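Local coordinates for protein adenosine kinase (Trypanosoma brucei brucei, PDB 4N09) that probably catalyses the magnesium-dependent transfer of a phosphate from ATP to adenosine, giving AMP in purine salvage, at residues E244-R249 and V264-D269; A94-G99 and A121-C126; D292-M297 and E331-D336; R10-C15 and F167-F172. All coordinates share one frame; numbering follows the deposited sequence.

Overall arrangement
The four contacts are spread over a PfkB-family kinase with two bound ligands. Interactions 1 and 3 both touch ADP. Their centres lie 24 Å apart and their nearest atoms about 5 Å. Interaction 1 meets the alpha phosphate, and interaction 3 packs against the adenine. Interactions 2 and 4 both touch adenosine, with centres 20 Å apart. Interaction 4 pairs strands 11-14 and 166-169, inside the nine-stranded sheet, and interaction 1 reaches the same sheet nearer one side. Interaction 2 falls, in sequence, between the two strands of interaction 4 and leads into the smaller sheet. Interactions 1 and 2 are 36 Å apart between centres, on opposite sides of the chain's centre.

Interaction 1: E244-R249 and V264-D269; sequences EEIARR and VVFTRD. With ADP (adenosine-5'-diphosphate), chain F.
Phe266 places CG anti to its own carbonyl carbon (chi1 -71°), and this carries the ring to Ala247 on the helix. The backbone N of Ala247 lies at the ring edge, near the ring plane, 3.6 Å from Phe266 CE2. Ala247 CB is 3.7 Å from the same CE2. Ile246 reaches that corner with its CG2 branch, 3.9 Å from Phe266 CE2. Val264 fills in from the same strand. Its CG1 lies above one face of the Phe266 ring, toward the rim, and also stands 3.9 Å from Ala247 CB. The side chains in this inner part are apolar and buried.

The outer part is polar and looser. The bent side chain of Glu244 brings OE2 to 3.9 Å from Arg268 NH1, a long salt bridge. The carboxylate and guanidinium planes are 79° apart. Arg268 has a second hold, a hydrogen bond from NE to Ser272 O.

Past the packed residues, the strand leads to the nucleotide. Thr267 OG1 donates to O2A of ADP at 2.8 Å, and Asp269 N donates to ADP O2A at 3.0 Å. One alpha-phosphate oxygen is thus gripped twice. Asp269 OD1 forms a salt bridge with Arg226.

The helix and strand segments run nearly antiparallel, at 157°. This is a helix packed on the alpha/beta sheet of the ribokinase-like fold, and the end of the strand forms part of the ADP site. Helix 226-236 adds Ala233 against Ile246 and Ala229 against Phe266. Strand 263-268 lies between strands 221-225 and 271-277 of the large sheet, with helix 243-252 packed on it.

Interaction 2: A94-G99 and A121-C126; sequences ADDRYG and AGSGAC. With ADN (adenosine), chain E.
Ala121 opens the contact by setting its carbonyl O 3.4 Å from Ala94 CB. The site is a helix N-cap: Asp96 stands just before helix 97-109, and the chain at 121-126 comes up against its carboxylate. Gly122 follows and lays its CA beside Asp96 OD2. Its backbone also bonds to Ala143.

Ser123 is the main partner. Its backbone N donates to Asp96 OD2 at 2.9 Å, almost straight at 175°, and uses the syn lone pair of that oxygen. The other oxygen serves the helix. Asp96 OD1 accepts from Gly99 N at 2.8 Å, which is the capping bond. Asp96 can do both because CG sits between its backbone N and carbonyl carbon (chi1 57°), so that the carboxylate folds back over the first turn. The two bonds, one on each oxygen, fix the rotation of the group. The helix start would probably favour its negative charge. A further bond from Ser123 OG to Asp96 OD1 is doubtful, since the hydroxyl is crowded in the model.

Gly124 bonds through its backbone to Leu19 and brings the chain into strand 124-131. Ala125 turns its CB to the Tyr98 ring, 4.0 Å from Tyr98 CE2, and Leu19 also touches the Tyr98 side chain. The contact thus ties the start of a helix that follows strand 87-94 of the large sheet to a strand of the smaller sheet. Cys126 makes the link to the substrate: its CB lies 3.8 Å from O2' of adenosine.

Interaction 3: D292-M297 and E331-D336; sequences DKVIDM and EVIQRD. With ADP (adenosine-5'-diphosphate), chain F.
Ile333 O, at the C-terminal end of helix 318-333, accepts two backbone bonds from the loop, from Ile295 N at 2.9 Å and from Asp296 N at 3.2 Å. CA-H...O contacts flank them: Ile333 CA is 3.2 Å from Asp296 O, and Gln334 CA is 3.4 Å from Lys293 O.

Among the side chains, Ile333 does most. Its CG1 stands between its backbone N and carbonyl carbon (chi1 62°), which sends CD1 over a face of the adenine, 3.4 Å from C4 of ADP. Val294 joins it on the same side of the base, with CG2 4.0 Å from Ile333 CD1. Met297 is bent twice along its chain and comes beside the base, with SD 3.9 Å from N6 of ADP. Farther out, Lys293 and Gln334 run side by side, and Gln334 NE2 bonds to Gln330 O.

Buried Asp296 and exposed Asp336 both carry a carboxylate here. Asp296 OD2 and Asp336 OD1 are 4.8 Å apart, but Arg135 makes a salt bridge to each residue and probably offsets the like charges. Asp296 also accepts from Asn298 N and Gly337 N, so its carboxylate is held firmly.

The backbone bonds thus join loop and helix end, while the groups they bring to the adenine are apolar. These two segments give the base apolar packing in the adenine pocket, and Gln291 OE1, next to this loop, also hydrogen-bonds ADP.

Interaction 4: R10-C15 and F167-F172; sequences RVYVQC and FYFSGF. With ADN (adenosine), chain E.
Tyr12 and Tyr168 belong to two neighbouring parallel strands inside the nine-stranded sheet, 11-14 and 166-169. Tyr168 N donates to Tyr12 O at 2.8 Å, and Gln14 N donates to Tyr168 O at 3.1 Å. These two bonds are good; the ladder weakens at Ser170, whose N bonds weakly to Gln14 O.

One face of the sheet carries Tyr12, Gln14, Phe167 and Phe169. Gln14 CB lies over the face of the Phe169 ring, a CH-pi contact 3.6 Å from the centroid and 17° off the normal. Phe169 CG is anti to the carbonyl carbon (chi1 -84°) and the Gln14 chain is extended, which lays the two side by side, with the amide plane turned 40° from the ring. Tyr12 OH donates to Gln14 OE1 at 2.6 Å, which pins the amide. Phe169 CE2 comes to the edge of the Tyr12 ring, 3.9 Å from Tyr12 CE2. Helices 155-163 and 178-190 cover this face.

On the other face, Val13 CG1 meets the edge of the Tyr168 ring, 3.8 Å from Tyr168 CD2. Tyr168 OH bonds to Asn198 ND2. The Tyr168 side chain is about 5 Å from that of Asp302, the predicted proton acceptor.

Beyond the strands, Phe172 lays its ring face against the adenine of adenosine, with C6 of the base 3.4 Å above the ring plane. Parallel strands whose C-terminal ends lead to the substrate are typical of the alpha/beta ribokinase fold.

Interaction 1: E244-R249 and V264-D269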
# COMPACT_ATOMS: atom_id res chain seq x y z
N GLU A 244 20.21 -5.66 4.48
CA GLU A 244 21.13 -4.73 3.79
C GLU A 244 21.66 -5.28 2.47
O GLU A 244 21.70 -4.57 1.47
CB GLU A 244 22.35 -4.36 4.66
CG GLU A 244 21.99 -3.79 6.06
CD GLU A 244 21.89 -4.86 7.18
OE1 GLU A 244 21.59 -6.05 6.89
OE2 GLU A 244 22.04 -4.52 8.38
N GLU A 245 22.04 -6.54 2.47
CA GLU A 245 22.54 -7.19 1.26
C GLU A 245 21.45 -7.41 0.22
O GLU A 245 21.65 -7.18 -0.95
CB GLU A 245 23.22 -8.52 1.60
CG GLU A 245 23.77 -9.29 0.40
CD GLU A 245 24.87 -8.57 -0.38
OE1 GLU A 245 25.39 -7.53 0.07
OE2 GLU A 245 25.21 -9.04 -1.48
N ILE A 246 20.26 -7.78 0.65
CA ILE A 246 19.14 -7.95 -0.26
C ILE A 246 18.84 -6.63 -0.99
O ILE A 246 18.59 -6.61 -2.19
CB ILE A 246 17.89 -8.44 0.50
CG1 ILE A 246 18.15 -9.81 1.12
CG2 ILE A 246 16.71 -8.56 -0.44
CD1 ILE A 246 17.12 -10.26 2.14
N ALA A 247 18.85 -5.52 -0.26
CA ALA A 247 18.60 -4.21 -0.86
C ALA A 247 19.67 -3.84 -1.90
O ALA A 247 19.38 -3.31 -2.96
CB ALA A 247 18.53 -3.15 0.23
N ARG A 248 20.91 -4.10 -1.54
CA ARG A 248 22.05 -3.86 -2.42
C ARG A 248 21.84 -4.62 -3.74
O ARG A 248 21.96 -4.05 -4.81
CB ARG A 248 23.32 -4.34 -1.73
CG ARG A 248 24.55 -3.50 -1.96
CD ARG A 248 25.75 -4.10 -1.22
NE ARG A 248 25.52 -4.52 0.16
CZ ARG A 248 25.94 -3.89 1.25
NH1 ARG A 248 26.61 -2.75 1.17
NH2 ARG A 248 25.68 -4.42 2.43
N ARG A 249 21.46 -5.89 -3.65
CA ARG A 249 21.25 -6.67 -4.85
C ARG A 249 20.00 -6.26 -5.62
O ARG A 249 19.97 -6.35 -6.84
CB ARG A 249 21.18 -8.16 -4.53
CG ARG A 249 22.49 -8.65 -3.96
CD ARG A 249 22.62 -10.15 -4.09
NE ARG A 249 23.53 -10.67 -3.09
CZ ARG A 249 23.76 -11.97 -2.92
NH1 ARG A 249 23.14 -12.87 -3.71
NH2 ARG A 249 24.59 -12.37 -1.95
N VAL A 264 15.78 1.46 -3.10
CA VAL A 264 15.12 0.37 -2.38
C VAL A 264 14.97 0.76 -0.92
O VAL A 264 15.94 1.11 -0.27
CB VAL A 264 15.91 -0.95 -2.54
CG1 VAL A 264 15.28 -2.08 -1.74
CG2 VAL A 264 15.98 -1.34 -4.00
N VAL A 265 13.75 0.62 -0.41
CA VAL A 265 13.42 0.99 0.95
C VAL A 265 12.77 -0.21 1.67
O VAL A 265 11.70 -0.65 1.30
CB VAL A 265 12.43 2.15 0.94
CG1 VAL A 265 12.16 2.65 2.35
CG2 VAL A 265 12.98 3.29 0.13
N PHE A 266 13.44 -0.71 2.70
CA PHE A 266 12.93 -1.81 3.47
C PHE A 266 12.75 -1.35 4.89
O PHE A 266 13.73 -1.00 5.56
CB PHE A 266 13.92 -2.98 3.47
CG PHE A 266 14.06 -3.70 2.15
CD1 PHE A 266 13.01 -3.76 1.25
CD2 PHE A 266 15.25 -4.37 1.85
CE1 PHE A 266 13.14 -4.46 0.06
CE2 PHE A 266 15.39 -5.06 0.65
CZ PHE A 266 14.32 -5.11 -0.24
N THR A 267 11.51 -1.36 5.37
CA THR A 267 11.24 -1.04 6.76
C THR A 267 11.47 -2.28 7.63
O THR A 267 11.55 -3.39 7.13
CB THR A 267 9.81 -0.53 6.96
OG1 THR A 267 8.87 -1.49 6.48
CG2 THR A 267 9.63 0.78 6.25
N ARG A 268 11.58 -2.06 8.94
CA ARG A 268 11.93 -3.12 9.89
C ARG A 268 11.33 -2.84 11.24
O ARG A 268 12.01 -2.91 12.25
CB ARG A 268 13.44 -3.20 10.04
CG ARG A 268 14.15 -3.59 8.74
CD ARG A 268 15.55 -4.10 9.00
NE ARG A 268 16.44 -3.02 9.38
CZ ARG A 268 17.75 -3.16 9.56
NH1 ARG A 268 18.31 -4.35 9.42
NH2 ARG A 268 18.49 -2.11 9.89
N ASP A 269 10.05 -2.51 11.26
CA ASP A 269 9.34 -2.16 12.49
C ASP A 269 10.19 -1.30 13.45
O ASP A 269 10.49 -0.17 13.12
CB ASP A 269 8.67 -3.40 13.16
CG ASP A 269 9.63 -4.57 13.39
OD1 ASP A 269 9.77 -5.44 12.48
OD2 ASP A 269 10.24 -4.62 14.50
PB ADP F . 4.44 -3.28 8.05
O1B ADP F . 4.57 -3.48 6.53
O2B ADP F . 3.14 -2.63 8.53
O3B ADP F . 4.81 -4.47 8.92
PA ADP F . 6.67 -2.19 9.48
O1A ADP F . 6.05 -3.06 10.57
O2A ADP F . 8.10 -2.42 9.00
O3A ADP F . 5.64 -2.19 8.24
O5' ADP F . 6.58 -0.67 10.03
C5' ADP F . 6.52 0.46 9.18
C4' ADP F . 7.01 1.58 10.03
O4' ADP F . 6.08 1.77 11.09
C3' ADP F . 8.36 1.30 10.67
O3' ADP F . 9.46 1.64 9.81
C2' ADP F . 8.25 2.17 11.90
O2' ADP F . 8.52 3.50 11.56
C1' ADP F . 6.79 2.13 12.27
N9 ADP F . 6.56 1.09 13.32
C8 ADP F . 6.07 -0.14 13.08
N7 ADP F . 5.97 -0.83 14.23
C5 ADP F . 6.40 -0.05 15.22
C6 ADP F . 6.55 -0.17 16.67
N6 ADP F . 6.20 -1.32 17.28
N1 ADP F . 7.06 0.87 17.37
C2 ADP F . 7.41 2.01 16.77
N3 ADP F . 7.27 2.17 15.45
C4 ADP F . 6.79 1.21 14.63

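Interaction 2: A94-G99 and A121-C126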
# COMPACT_ATOMS: atom_id res chain seq x y z
N ALA A 94 -18.32 -1.65 -6.82
CA ALA A 94 -19.70 -1.74 -7.26
C ALA A 94 -20.46 -0.58 -6.66
O ALA A 94 -20.02 -0.01 -5.66
CB ALA A 94 -20.32 -3.04 -6.78
N ASP A 95 -21.57 -0.19 -7.29
CA ASP A 95 -22.49 0.78 -6.70
C ASP A 95 -23.37 0.08 -5.66
O ASP A 95 -24.52 -0.26 -5.92
CB ASP A 95 -23.34 1.44 -7.79
CG ASP A 95 -23.97 2.77 -7.33
OD1 ASP A 95 -23.47 3.37 -6.35
OD2 ASP A 95 -24.95 3.23 -7.96
N ASP A 96 -22.81 -0.15 -4.47
CA ASP A 96 -23.52 -0.78 -3.36
C ASP A 96 -23.17 -0.10 -2.03
O ASP A 96 -22.52 0.96 -2.03
CB ASP A 96 -23.24 -2.29 -3.33
CG ASP A 96 -21.74 -2.63 -3.23
OD1 ASP A 96 -20.87 -1.77 -2.89
OD2 ASP A 96 -21.41 -3.81 -3.51
N ARG A 97 -23.65 -0.65 -0.91
CA ARG A 97 -23.47 0.02 0.38
C ARG A 97 -21.98 0.27 0.59
O ARG A 97 -21.54 1.41 0.79
CB ARG A 97 -24.09 -0.81 1.53
N TYR A 98 -21.20 -0.81 0.49
CA TYR A 98 -19.75 -0.77 0.69
C TYR A 98 -19.04 0.24 -0.25
O TYR A 98 -18.18 1.03 0.20
CB TYR A 98 -19.17 -2.18 0.49
CG TYR A 98 -19.41 -3.22 1.60
CD1 TYR A 98 -20.22 -2.96 2.72
CD2 TYR A 98 -18.84 -4.50 1.50
CE1 TYR A 98 -20.42 -3.94 3.70
CE2 TYR A 98 -19.03 -5.47 2.47
CZ TYR A 98 -19.83 -5.19 3.56
OH TYR A 98 -20.01 -6.17 4.52
N GLY A 99 -19.36 0.19 -1.54
CA GLY A 99 -18.79 1.11 -2.51
C GLY A 99 -19.00 2.57 -2.12
O GLY A 99 -18.06 3.36 -2.18
N ALA A 121 -19.78 -8.03 -9.88
CA ALA A 121 -19.61 -8.49 -8.48
C ALA A 121 -19.70 -7.35 -7.47
O ALA A 121 -19.52 -6.18 -7.81
CB ALA A 121 -18.27 -9.20 -8.30
N GLY A 122 -19.93 -7.70 -6.22
CA GLY A 122 -20.07 -6.70 -5.14
C GLY A 122 -18.74 -6.11 -4.73
O GLY A 122 -17.69 -6.70 -4.94
N SER A 123 -18.78 -4.92 -4.14
CA SER A 123 -17.56 -4.24 -3.76
C SER A 123 -16.77 -5.12 -2.77
O SER A 123 -17.34 -5.89 -2.00
CB SER A 123 -17.90 -2.83 -3.28
OG SER A 123 -18.26 -2.80 -1.93
N GLY A 124 -15.44 -5.11 -2.91
CA GLY A 124 -14.57 -6.03 -2.17
C GLY A 124 -14.52 -5.75 -0.68
O GLY A 124 -14.87 -4.66 -0.23
N ALA A 125 -14.08 -6.74 0.07
CA ALA A 125 -14.05 -6.62 1.50
C ALA A 125 -12.90 -7.43 2.04
O ALA A 125 -12.52 -8.43 1.45
CB ALA A 125 -15.37 -7.09 2.10
N CYS A 126 -12.38 -7.02 3.19
CA CYS A 126 -11.29 -7.72 3.84
C CYS A 126 -11.67 -8.08 5.27
O CYS A 126 -12.06 -7.22 6.06
CB CYS A 126 -10.06 -6.82 3.86
SG CYS A 126 -8.57 -7.69 4.42
O5' ADN E . -2.46 -2.67 5.35
C5' ADN E . -3.65 -3.39 5.67
C4' ADN E . -4.67 -3.19 4.59
O4' ADN E . -4.46 -4.19 3.60
C3' ADN E . -6.10 -3.39 5.02
O3' ADN E . -6.63 -2.08 5.10
C2' ADN E . -6.75 -4.21 3.91
O2' ADN E . -7.99 -3.68 3.35
C1' ADN E . -5.66 -4.22 2.86
N9 ADN E . -5.54 -5.40 2.01
C8 ADN E . -5.32 -6.65 2.45
N7 ADN E . -5.20 -7.54 1.43
C5 ADN E . -5.34 -6.78 0.33
C6 ADN E . -5.33 -7.07 -1.09
N6 ADN E . -5.13 -8.32 -1.51
N1 ADN E . -5.51 -6.02 -1.90
C2 ADN E . -5.69 -4.75 -1.45
N3 ADN E . -5.71 -4.41 -0.16
C4 ADN E . -5.54 -5.38 0.72

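Interaction 3: D292-M297 and E331-D336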
# COMPACT_ATOMS: atom_id res chain seq x y z
N ASP A 292 3.91 0.52 25.00
CA ASP A 292 2.59 0.54 25.60
C ASP A 292 1.64 1.52 24.85
O ASP A 292 0.43 1.38 24.92
CB ASP A 292 2.77 0.83 27.10
CG ASP A 292 3.19 2.24 27.41
OD1 ASP A 292 3.25 3.12 26.54
OD2 ASP A 292 3.48 2.48 28.58
N LYS A 293 2.19 2.48 24.11
CA LYS A 293 1.37 3.38 23.29
C LYS A 293 1.02 2.80 21.95
O LYS A 293 0.17 3.32 21.25
CB LYS A 293 2.10 4.67 23.07
CG LYS A 293 2.41 5.40 24.35
CD LYS A 293 3.11 6.71 24.06
CE LYS A 293 3.11 7.57 25.30
NZ LYS A 293 4.07 8.65 25.07
N VAL A 294 1.69 1.71 21.58
CA VAL A 294 1.45 1.04 20.33
C VAL A 294 0.29 0.04 20.48
O VAL A 294 0.44 -1.00 21.10
CB VAL A 294 2.69 0.29 19.86
CG1 VAL A 294 2.38 -0.48 18.58
CG2 VAL A 294 3.85 1.23 19.62
N ILE A 295 -0.80 0.35 19.81
CA ILE A 295 -2.11 -0.26 19.93
C ILE A 295 -2.55 -1.10 18.71
O ILE A 295 -3.37 -2.00 18.83
CB ILE A 295 -3.08 0.94 20.11
CG1 ILE A 295 -2.85 1.56 21.48
CG2 ILE A 295 -4.54 0.58 19.99
CD1 ILE A 295 -3.44 2.94 21.67
N ASP A 296 -1.99 -0.80 17.55
CA ASP A 296 -2.46 -1.35 16.29
C ASP A 296 -1.32 -1.33 15.26
O ASP A 296 -0.97 -0.27 14.74
CB ASP A 296 -3.65 -0.49 15.85
CG ASP A 296 -4.29 -0.97 14.54
OD1 ASP A 296 -4.05 -2.13 14.15
OD2 ASP A 296 -5.07 -0.20 13.91
N MET A 297 -0.73 -2.51 15.04
CA MET A 297 0.38 -2.69 14.10
C MET A 297 -0.08 -2.63 12.65
O MET A 297 0.71 -2.50 11.73
CB MET A 297 1.01 -4.07 14.30
CG MET A 297 1.75 -4.27 15.61
SD MET A 297 2.95 -2.95 15.83
CE MET A 297 4.12 -3.27 14.48
N GLU A 331 2.16 7.78 14.13
CA GLU A 331 0.84 8.29 14.52
C GLU A 331 -0.25 7.23 14.46
O GLU A 331 -1.06 7.12 15.37
CB GLU A 331 0.45 9.50 13.67
CG GLU A 331 1.29 10.75 13.99
CD GLU A 331 0.84 11.55 15.25
OE1 GLU A 331 1.23 12.75 15.45
OE2 GLU A 331 0.09 10.99 16.07
N VAL A 332 -0.28 6.44 13.39
CA VAL A 332 -1.36 5.46 13.18
C VAL A 332 -1.32 4.31 14.15
O VAL A 332 -2.37 3.77 14.53
CB VAL A 332 -1.25 4.84 11.74
CG1 VAL A 332 -2.22 3.70 11.46
CG2 VAL A 332 -1.53 5.92 10.75
N ILE A 333 -0.13 3.87 14.50
CA ILE A 333 -0.06 2.72 15.36
C ILE A 333 -0.51 3.07 16.79
O ILE A 333 -0.79 2.16 17.58
CB ILE A 333 1.32 2.02 15.33
CG1 ILE A 333 2.42 2.93 15.83
CG2 ILE A 333 1.61 1.52 13.94
CD1 ILE A 333 3.80 2.30 15.78
N GLN A 334 -0.56 4.36 17.11
CA GLN A 334 -1.03 4.81 18.40
C GLN A 334 -2.53 4.99 18.49
O GLN A 334 -3.02 5.52 19.47
CB GLN A 334 -0.34 6.10 18.80
CG GLN A 334 1.15 5.95 18.94
CD GLN A 334 1.83 7.23 19.38
OE1 GLN A 334 1.65 7.67 20.50
NE2 GLN A 334 2.63 7.81 18.51
N ARG A 335 -3.26 4.55 17.48
CA ARG A 335 -4.70 4.67 17.46
C ARG A 335 -5.34 3.44 16.87
O ARG A 335 -4.75 2.81 15.98
CB ARG A 335 -5.09 5.85 16.63
CG ARG A 335 -4.65 7.15 17.25
CD ARG A 335 -4.93 8.30 16.32
NE ARG A 335 -4.43 9.53 16.93
CZ ARG A 335 -5.14 10.63 17.19
NH1 ARG A 335 -6.42 10.73 16.88
NH2 ARG A 335 -4.52 11.65 17.76
N ASP A 336 -6.53 3.09 17.38
CA ASP A 336 -7.29 1.99 16.80
C ASP A 336 -7.81 2.41 15.44
O ASP A 336 -8.44 3.47 15.30
CB ASP A 336 -8.41 1.41 17.66
CG ASP A 336 -8.68 -0.07 17.33
OD1 ASP A 336 -7.84 -0.88 17.73
OD2 ASP A 336 -9.65 -0.42 16.64
PB ADP F . 4.44 -3.28 8.05
O1B ADP F . 4.57 -3.48 6.53
O2B ADP F . 3.14 -2.63 8.53
O3B ADP F . 4.81 -4.47 8.92
PA ADP F . 6.67 -2.19 9.48
O1A ADP F . 6.05 -3.06 10.57
O2A ADP F . 8.10 -2.42 9.00
O3A ADP F . 5.64 -2.19 8.24
O5' ADP F . 6.58 -0.67 10.03
C5' ADP F . 6.52 0.46 9.18
C4' ADP F . 7.01 1.58 10.03
O4' ADP F . 6.08 1.77 11.09
C3' ADP F . 8.36 1.30 10.67
O3' ADP F . 9.46 1.64 9.81
C2' ADP F . 8.25 2.17 11.90
O2' ADP F . 8.52 3.50 11.56
C1' ADP F . 6.79 2.13 12.27
N9 ADP F . 6.56 1.09 13.32
C8 ADP F . 6.07 -0.14 13.08
N7 ADP F . 5.97 -0.83 14.23
C5 ADP F . 6.40 -0.05 15.22
C6 ADP F . 6.55 -0.17 16.67
N6 ADP F . 6.20 -1.32 17.28
N1 ADP F . 7.06 0.87 17.37
C2 ADP F . 7.41 2.01 16.77
N3 ADP F . 7.27 2.17 15.45
C4 ADP F . 6.79 1.21 14.63

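Interaction 4: R10-C15 and F167-F172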
# COMPACT_ATOMS: atom_id res chain seq x y z
N ARG A 10 1.43 16.21 -8.36
CA ARG A 10 0.33 15.29 -8.45
C ARG A 10 0.82 13.83 -8.37
O ARG A 10 1.80 13.43 -9.01
CB ARG A 10 -0.50 15.56 -9.72
CG ARG A 10 -1.35 16.83 -9.57
CD ARG A 10 -2.54 17.10 -10.51
NE ARG A 10 -3.68 16.18 -10.50
CZ ARG A 10 -3.87 15.20 -11.39
NH1 ARG A 10 -3.00 14.96 -12.36
NH2 ARG A 10 -4.93 14.42 -11.33
N VAL A 11 0.10 13.04 -7.58
CA VAL A 11 0.39 11.59 -7.44
C VAL A 11 -0.80 10.70 -7.85
O VAL A 11 -1.98 11.02 -7.61
CB VAL A 11 1.11 11.20 -6.14
CG1 VAL A 11 1.32 12.38 -5.25
CG2 VAL A 11 0.41 10.08 -5.39
N TYR A 12 -0.45 9.61 -8.51
CA TYR A 12 -1.42 8.64 -9.00
C TYR A 12 -1.22 7.37 -8.22
O TYR A 12 -0.10 6.87 -8.09
CB TYR A 12 -1.14 8.38 -10.48
CG TYR A 12 -2.01 7.39 -11.15
CD1 TYR A 12 -3.08 7.80 -11.95
CD2 TYR A 12 -1.77 6.04 -11.02
CE1 TYR A 12 -3.91 6.87 -12.56
CE2 TYR A 12 -2.58 5.10 -11.66
CZ TYR A 12 -3.64 5.52 -12.43
OH TYR A 12 -4.44 4.58 -13.05
N VAL A 13 -2.31 6.84 -7.69
CA VAL A 13 -2.29 5.63 -6.87
C VAL A 13 -3.30 4.66 -7.41
O VAL A 13 -4.42 5.05 -7.75
CB VAL A 13 -2.67 5.93 -5.41
CG1 VAL A 13 -2.74 4.65 -4.59
CG2 VAL A 13 -1.69 6.88 -4.79
N GLN A 14 -2.92 3.39 -7.44
CA GLN A 14 -3.82 2.36 -7.90
C GLN A 14 -3.71 1.16 -7.00
O GLN A 14 -2.60 0.73 -6.70
CB GLN A 14 -3.49 1.97 -9.34
CG GLN A 14 -4.51 1.04 -9.95
CD GLN A 14 -4.54 1.13 -11.47
OE1 GLN A 14 -4.39 2.21 -12.07
NE2 GLN A 14 -4.79 -0.01 -12.12
N CYS A 15 -4.86 0.64 -6.59
CA CYS A 15 -4.94 -0.51 -5.72
C CYS A 15 -6.33 -1.08 -5.75
O CYS A 15 -7.16 -0.67 -6.56
CB CYS A 15 -4.54 -0.11 -4.29
SG CYS A 15 -4.13 -1.49 -3.18
N PHE A 167 3.85 7.84 -9.47
CA PHE A 167 2.91 6.75 -9.68
C PHE A 167 3.20 5.67 -8.65
O PHE A 167 4.32 5.17 -8.59
CB PHE A 167 3.10 6.16 -11.06
CG PHE A 167 2.77 7.09 -12.17
CD1 PHE A 167 1.61 6.93 -12.90
CD2 PHE A 167 3.63 8.15 -12.50
CE1 PHE A 167 1.31 7.82 -13.93
CE2 PHE A 167 3.33 9.04 -13.53
CZ PHE A 167 2.17 8.87 -14.25
N TYR A 168 2.19 5.30 -7.86
CA TYR A 168 2.34 4.28 -6.84
C TYR A 168 1.30 3.19 -7.00
O TYR A 168 0.10 3.44 -6.96
CB TYR A 168 2.23 4.88 -5.45
CG TYR A 168 2.05 3.82 -4.40
CD1 TYR A 168 3.08 2.98 -4.04
CD2 TYR A 168 0.82 3.63 -3.79
CE1 TYR A 168 2.90 1.99 -3.08
CE2 TYR A 168 0.62 2.64 -2.85
CZ TYR A 168 1.66 1.82 -2.49
OH TYR A 168 1.44 0.84 -1.55
N PHE A 169 1.78 1.97 -7.23
CA PHE A 169 0.93 0.80 -7.29
C PHE A 169 1.31 -0.10 -6.16
O PHE A 169 2.49 -0.31 -5.92
CB PHE A 169 1.16 0.01 -8.57
CG PHE A 169 0.39 0.51 -9.74
CD1 PHE A 169 -0.58 -0.26 -10.33
CD2 PHE A 169 0.66 1.75 -10.26
CE1 PHE A 169 -1.29 0.19 -11.41
CE2 PHE A 169 -0.04 2.22 -11.35
CZ PHE A 169 -1.02 1.44 -11.92
N SER A 170 0.33 -0.66 -5.48
CA SER A 170 0.64 -1.66 -4.48
C SER A 170 0.93 -2.97 -5.20
O SER A 170 0.45 -3.20 -6.30
CB SER A 170 -0.52 -1.83 -3.50
OG SER A 170 -1.53 -2.60 -4.10
N GLY A 171 1.71 -3.82 -4.56
CA GLY A 171 1.99 -5.15 -5.11
C GLY A 171 0.74 -5.97 -5.26
O GLY A 171 0.64 -6.78 -6.16
N PHE A 172 -0.21 -5.75 -4.36
CA PHE A 172 -1.48 -6.38 -4.43
C PHE A 172 -2.20 -6.25 -5.77
O PHE A 172 -3.06 -7.08 -6.07
CB PHE A 172 -2.41 -5.78 -3.36
CG PHE A 172 -2.11 -6.21 -1.95
CD1 PHE A 172 -1.93 -7.54 -1.63
CD2 PHE A 172 -2.07 -5.27 -0.93
CE1 PHE A 172 -1.67 -7.93 -0.33
CE2 PHE A 172 -1.82 -5.65 0.38
CZ PHE A 172 -1.63 -6.98 0.68
O5' ADN E . -2.46 -2.67 5.35
C5' ADN E . -3.65 -3.39 5.67
C4' ADN E . -4.67 -3.19 4.59
O4' ADN E . -4.46 -4.19 3.60
C3' ADN E . -6.10 -3.39 5.02
O3' ADN E . -6.63 -2.08 5.10
C2' ADN E . -6.75 -4.21 3.91
O2' ADN E . -7.99 -3.68 3.35
C1' ADN E . -5.66 -4.22 2.86
N9 ADN E . -5.54 -5.40 2.01
C8 ADN E . -5.32 -6.65 2.45
N7 ADN E . -5.20 -7.54 1.43
C5 ADN E . -5.34 -6.78 0.33
C6 ADN E . -5.33 -7.07 -1.09
N6 ADN E . -5.13 -8.32 -1.51
N1 ADN E . -5.51 -6.02 -1.90
C2 ADN E . -5.69 -4.75 -1.45
N3 ADN E . -5.71 -4.41 -0.16
C4 ADN E . -5.54 -5.38 0.72